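Local coordinates for ankyrin repeat domain-containing protein EMB506, chloroplastic (Arabidopsis thaliana, PDB 6JD6) that takes part in the initial differentiation of proplastids during embryo development, is needed for correct leaf margins, and has molecular condensate scaffold activity, at residues 92-95 / 96-100; 125-128 / 129-132; 182-185 / 186-189. All blocks are in the same frame, centred on the assembly; numbering follows the deposited sequence. Where two conformers were deposited one is given.

Contact 1 (92-95 / 96-100); sequences EERV and ILQQN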
# COMPACT_ATOMS: atom_id res chain seq x y z
N GLU A 92 -0.76 -37.49 -1.19
CA GLU A 92 0.07 -36.71 -0.28
C GLU A 92 -0.51 -35.32 -0.05
O GLU A 92 -0.45 -34.78 1.06
CB GLU A 92 1.50 -36.60 -0.82
CG GLU A 92 2.23 -37.94 -0.98
CD GLU A 92 1.72 -38.76 -2.16
OE1 GLU A 92 1.57 -39.99 -2.00
OE2 GLU A 92 1.48 -38.18 -3.24
N GLU A 93 -1.05 -34.73 -1.11
CA GLU A 93 -1.67 -33.42 -1.03
C GLU A 93 -2.96 -33.50 -0.21
O GLU A 93 -3.26 -32.60 0.58
CB GLU A 93 -1.96 -32.88 -2.43
CG GLU A 93 -0.70 -32.64 -3.25
CD GLU A 93 -1.00 -32.45 -4.73
OE1 GLU A 93 -2.07 -32.90 -5.19
OE2 GLU A 93 -0.16 -31.85 -5.43
N ARG A 94 -3.70 -34.58 -0.39
CA ARG A 94 -4.93 -34.83 0.35
C ARG A 94 -4.69 -34.91 1.85
O ARG A 94 -5.46 -34.36 2.64
CB ARG A 94 -5.57 -36.14 -0.13
CG ARG A 94 -6.96 -36.00 -0.72
CD ARG A 94 -8.01 -35.85 0.36
NE ARG A 94 -9.24 -36.57 0.02
CZ ARG A 94 -10.27 -36.73 0.85
NH1 ARG A 94 -10.21 -36.23 2.08
NH2 ARG A 94 -11.34 -37.40 0.45
N VAL A 95 -3.62 -35.59 2.25
CA VAL A 95 -3.28 -35.72 3.66
C VAL A 95 -3.02 -34.35 4.30
O VAL A 95 -3.50 -34.07 5.39
CB VAL A 95 -2.07 -36.66 3.87
CG1 VAL A 95 -1.56 -36.56 5.31
CG2 VAL A 95 -2.44 -38.10 3.53
N ILE A 96 -2.28 -33.50 3.60
CA ILE A 96 -2.00 -32.15 4.11
C ILE A 96 -3.29 -31.33 4.25
O ILE A 96 -3.50 -30.66 5.26
CB ILE A 96 -1.02 -31.41 3.20
CG1 ILE A 96 0.29 -32.20 3.07
CG2 ILE A 96 -0.76 -30.00 3.73
CD1 ILE A 96 1.33 -31.50 2.22
N LEU A 97 -4.14 -31.40 3.24
CA LEU A 97 -5.41 -30.68 3.25
C LEU A 97 -6.28 -31.07 4.45
O LEU A 97 -6.81 -30.21 5.15
CB LEU A 97 -6.18 -30.93 1.95
CG LEU A 97 -7.52 -30.21 1.83
CD1 LEU A 97 -7.32 -28.70 1.87
CD2 LEU A 97 -8.25 -30.63 0.56
N GLN A 98 -6.42 -32.37 4.70
CA GLN A 98 -7.25 -32.83 5.81
C GLN A 98 -6.60 -32.50 7.16
O GLN A 98 -7.29 -32.35 8.16
CB GLN A 98 -7.58 -34.32 5.69
CG GLN A 98 -6.39 -35.27 5.75
CD GLN A 98 -6.77 -36.71 5.44
OE1 GLN A 98 -7.77 -36.97 4.76
NE2 GLN A 98 -5.98 -37.65 5.95
N GLN A 99 -5.28 -32.34 7.16
CA GLN A 99 -4.55 -31.97 8.37
C GLN A 99 -4.67 -30.48 8.68
O GLN A 99 -4.30 -30.04 9.77
CB GLN A 99 -3.07 -32.35 8.24
CG GLN A 99 -2.76 -33.80 8.54
CD GLN A 99 -1.31 -34.14 8.23
OE1 GLN A 99 -0.57 -33.32 7.70
NE2 GLN A 99 -0.91 -35.37 8.55
N ASN A 100 -5.19 -29.71 7.73
CA ASN A 100 -5.27 -28.27 7.90
C ASN A 100 -6.65 -27.68 7.63
O ASN A 100 -6.83 -26.88 6.70
CB ASN A 100 -4.22 -27.57 7.03
CG ASN A 100 -2.82 -27.76 7.55
OD1 ASN A 100 -2.33 -26.97 8.37
ND2 ASN A 100 -2.15 -28.82 7.10
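Val95 and Gln99 lie side by side and point the same way at the C-terminal end of α-helix 91-99. The pairing is the plain i to i+4 spacing of an α-helix. Gln99 runs back over the Val95 residue. Its CB is 3.4 Å from Val95 O. Its CG comes closer, 3.2 Å from the same Val95 O. CG stands beside the backbone N (chi1 -82°), and the chain beyond it is extended, which carries the amide past the carbonyl to the methyl. Gln99 CD passes 3.6 Å from Val95 O, and OE1 stays beside the same carbonyl. Gln99 NE2 meets Val95 CG1 at 3.5 Å. An N-H end thus rests on a methyl, a van der Waals contact. The polar link is in the backbone, where Gln99 N donates to Val95 O at 3.0 Å. Two residues earlier, Leu97 N donates to Glu93 O, also at 3.0 Å. The bond from Ile96 N to Glu92 O is weak. Ile96 CG1 rests against Glu92 O at 3.4 Å.

Arg94 and Glu93 turn their polar ends elsewhere, to a salt bridge with Glu86 and to the backbone N of Glu90. Another protein chain covers part of the helix: an aromatic side chain of it packs on Ile96, and a basic one bonds Leu97 O. At the helix end, Asn100 ND2 donates an almost straight bond to Ile96 O (2.9 Å, 176°), with the oxygen in the amide plane of Asn100.

Contact 2 (125-128 / 129-132); sequences IQLM and DNLI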
# COMPACT_ATOMS: atom_id res chain seq x y z
N ILE A 125 -12.47 -9.47 2.91
CA ILE A 125 -12.89 -9.19 4.27
C ILE A 125 -13.27 -10.45 5.06
O ILE A 125 -12.81 -10.64 6.19
CB ILE A 125 -14.03 -8.15 4.30
CG1 ILE A 125 -13.47 -6.77 3.95
CG2 ILE A 125 -14.70 -8.12 5.66
CD1 ILE A 125 -14.52 -5.68 3.91
N GLN A 126 -14.09 -11.31 4.46
CA GLN A 126 -14.51 -12.54 5.12
C GLN A 126 -13.32 -13.43 5.49
O GLN A 126 -13.27 -13.99 6.58
CB GLN A 126 -15.52 -13.31 4.26
CG GLN A 126 -16.05 -14.57 4.92
CD GLN A 126 -16.72 -14.30 6.25
OE1 GLN A 126 -17.72 -13.58 6.32
NE2 GLN A 126 -16.16 -14.85 7.32
N LEU A 127 -12.35 -13.54 4.58
CA LEU A 127 -11.17 -14.34 4.85
C LEU A 127 -10.32 -13.75 5.98
O LEU A 127 -9.70 -14.48 6.75
CB LEU A 127 -10.33 -14.53 3.59
CG LEU A 127 -10.95 -15.43 2.52
CD1 LEU A 127 -10.00 -15.57 1.33
CD2 LEU A 127 -11.28 -16.80 3.10
N MET A 128 -10.30 -12.42 6.07
CA MET A 128 -9.64 -11.75 7.18
C MET A 128 -10.31 -12.13 8.50
O MET A 128 -9.63 -12.50 9.46
CB MET A 128 -9.68 -10.23 7.01
CG MET A 128 -8.90 -9.72 5.81
SD MET A 128 -8.96 -7.93 5.68
CE MET A 128 -7.96 -7.46 7.09
N ASP A 129 -11.63 -12.03 8.53
CA ASP A 129 -12.40 -12.38 9.72
C ASP A 129 -12.14 -13.81 10.17
O ASP A 129 -12.01 -14.07 11.36
CB ASP A 129 -13.91 -12.16 9.50
CG ASP A 129 -14.29 -10.68 9.50
OD1 ASP A 129 -13.44 -9.84 9.87
OD2 ASP A 129 -15.44 -10.36 9.13
N ASN A 130 -12.05 -14.73 9.22
CA ASN A 130 -11.76 -16.13 9.53
C ASN A 130 -10.41 -16.29 10.23
O ASN A 130 -10.28 -17.05 11.19
CB ASN A 130 -11.81 -17.01 8.28
CG ASN A 130 -13.19 -17.07 7.67
OD1 ASN A 130 -14.18 -16.67 8.29
ND2 ASN A 130 -13.28 -17.58 6.45
N LEU A 131 -9.40 -15.58 9.74
CA LEU A 131 -8.08 -15.60 10.35
C LEU A 131 -8.12 -15.06 11.77
O LEU A 131 -7.57 -15.66 12.69
CB LEU A 131 -7.09 -14.79 9.52
CG LEU A 131 -6.39 -15.50 8.37
CD1 LEU A 131 -5.54 -14.52 7.60
CD2 LEU A 131 -5.54 -16.64 8.90
N ILE A 132 -8.77 -13.91 11.92
CA ILE A 132 -8.86 -13.24 13.22
C ILE A 132 -9.66 -14.08 14.22
O ILE A 132 -9.23 -14.27 15.36
CB ILE A 132 -9.49 -11.84 13.07
CG1 ILE A 132 -8.58 -10.94 12.22
CG2 ILE A 132 -9.75 -11.21 14.44
CD1 ILE A 132 -9.21 -9.63 11.83
O HOH W 1 -17.53 -10.66 6.42
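Gln126 and Asn130 meet through their side-chain amides, one turn apart on helix 125-133. This is the second helix of ankyrin repeat ANK 1. Gln126 NE2 donates to Asn130 OD1 at 2.9 Å. The bond is bent (140°), and the donor stands above the carbonyl plane of Asn130. Asn130 OD1 does lie in the amide plane of Gln126. The two amide planes are turned 40° apart. Gln126 leaves the backbone with CG opposite its N, then bends at chi2 (58°), and this turns the amide forward along the helix, toward Asn130. This side is the loose one. Gln126 is exposed, and a water lies 2.9 Å from its OE1. The same water makes a weak bond to Asp129 OD2. A basic side chain of another protein chain also packs on Gln126.

The tight side carries Met128 and Leu131. Both are buried against helix 115-121, and Met128 also touches Val160 and Leu164 of helix 158-166. Along the backbone, Ile132 N donates to Met128 O at 3.0 Å. Ile132 CG1 presses on that same oxygen, Met128 O, at 3.3 Å.

Asp129 lies at the border of the two sides. It runs alongside Ile125, with OD2 4.2 Å from Ile125 CG2. Its OD1 is hydrogen-bonded to His163 NE2, and Lys167 gives OD2 a long, weak ion pair. The buried carboxylate thus has polar partners on both oxygens, which would probably favour its charged form and a proton on His163 NE2.

Contact 3 (182-185 / 186-189); sequences IHYA and VQVG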
# COMPACT_ATOMS: atom_id res chain seq x y z
N ILE A 182 -3.08 7.70 10.80
CA ILE A 182 -3.43 9.04 10.33
C ILE A 182 -2.37 9.62 9.37
O ILE A 182 -2.72 10.32 8.41
CB ILE A 182 -3.74 10.02 11.50
CG1 ILE A 182 -4.19 11.39 10.98
CG2 ILE A 182 -2.54 10.18 12.41
CD1 ILE A 182 -5.50 11.35 10.23
N HIS A 183 -1.09 9.32 9.60
CA HIS A 183 -0.02 9.74 8.69
C HIS A 183 -0.27 9.19 7.28
O HIS A 183 -0.23 9.93 6.29
CB HIS A 183 1.34 9.21 9.17
CG HIS A 183 1.99 10.01 10.26
ND1 HIS A 183 2.26 9.48 11.50
CD2 HIS A 183 2.46 11.28 10.28
CE1 HIS A 183 2.85 10.40 12.25
NE2 HIS A 183 2.98 11.50 11.53
N TYR A 184 -0.53 7.90 7.20
CA TYR A 184 -0.71 7.25 5.90
C TYR A 184 -2.01 7.64 5.21
O TYR A 184 -2.07 7.74 3.99
CB TYR A 184 -0.61 5.73 6.03
CG TYR A 184 0.77 5.23 6.39
CD1 TYR A 184 1.85 5.44 5.54
CD2 TYR A 184 1.00 4.52 7.57
CE1 TYR A 184 3.12 4.97 5.86
CE2 TYR A 184 2.25 4.05 7.90
CZ TYR A 184 3.31 4.28 7.04
OH TYR A 184 4.56 3.81 7.37
N ALA A 185 -3.06 7.86 5.99
CA ALA A 185 -4.35 8.28 5.43
C ALA A 185 -4.20 9.64 4.77
O ALA A 185 -4.79 9.92 3.72
CB ALA A 185 -5.42 8.32 6.51
N VAL A 186 -3.40 10.50 5.39
CA VAL A 186 -3.10 11.79 4.81
C VAL A 186 -2.22 11.65 3.56
O VAL A 186 -2.50 12.27 2.53
CB VAL A 186 -2.44 12.72 5.84
CG1 VAL A 186 -1.91 13.96 5.17
CG2 VAL A 186 -3.46 13.09 6.93
N GLN A 187 -1.19 10.80 3.63
CA GLN A 187 -0.30 10.64 2.47
C GLN A 187 -1.00 10.14 1.21
O GLN A 187 -0.65 10.56 0.10
CB GLN A 187 0.91 9.74 2.77
CG GLN A 187 2.00 9.90 1.70
CD GLN A 187 3.09 8.85 1.74
OE1 GLN A 187 2.87 7.71 2.16
NE2 GLN A 187 4.29 9.22 1.29
N VAL A 188 -1.97 9.24 1.36
CA VAL A 188 -2.69 8.72 0.19
C VAL A 188 -3.92 9.56 -0.13
O VAL A 188 -4.70 9.22 -1.02
CB VAL A 188 -3.06 7.22 0.34
CG1 VAL A 188 -1.82 6.39 0.65
CG2 VAL A 188 -4.12 7.02 1.43
N GLY A 189 -4.09 10.67 0.59
CA GLY A 189 -5.19 11.59 0.35
C GLY A 189 -6.58 11.00 0.57
O GLY A 189 -7.52 11.35 -0.15
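Tyr184 OH, at the tip of a ring that runs beside Gln187, is gripped by three groups. It bonds to Asp175 OD2, to a basic side chain of another protein chain, and weakly to Gln146 NE2. Gln187 OE1 stands near the plane of the Tyr184 ring, at its edge, 4.2 Å from CD1. The ring and amide planes are 42° apart. The amide of Gln187 also reaches the other protein: OE1 bonds a basic side chain there and NE2 a polar one.

On another face of the helix, Val186 CG2 lies 3.2 Å from Ile182 O and 4.3 Å from Ile182 CD1. Val186 CG1 is opposite the backbone N (chi1 170°); this leaves CG2 beside that N, facing the preceding turn. The helix then ends in a Schellman motif. Gly189, with positive phi, is its C-prime residue; Gly189 N bonds Val186 O at 3.0 Å, and Ala190 N pairs with Ala185 O. Val188 CG2 packs 3.4 Å from Tyr184 O.

His183 is the histidine of the ankyrin TPLH motif, here Ala-Pro-Ile-His. Its ND1 takes the N-H of Ala180, and its NE2 bonds Trp212 O in the next repeat. Helix 181-187 is the first helix of ANK 3. Tyr184 packs on helix 148-154, Val186 on helix 214-220, and Ala185 on helix 191-199.

In the fold
The three contacts follow one another along the chain, each within a single helix, and none touches another. Contact 1 is a surface contact on helix 91-99, about 35 Å from the chain centre. Contact 2 is partly buried in the second helix of ANK 1. Contact 3 is buried in the first helix of ANK 3, about 8 Å from the centre. In contact 1 glutamine and valine share an outer face, while another protein chain meets other residues of that helix. In contact 2 amides and water line one side and apolar residues the other. In contact 3 the polar side-chain ends bond to other parts of the repeat array and to another protein chain. Contacts 1 and 3 both run to the C-terminal end of their helix; contact 2 starts at the N-terminal end of its own.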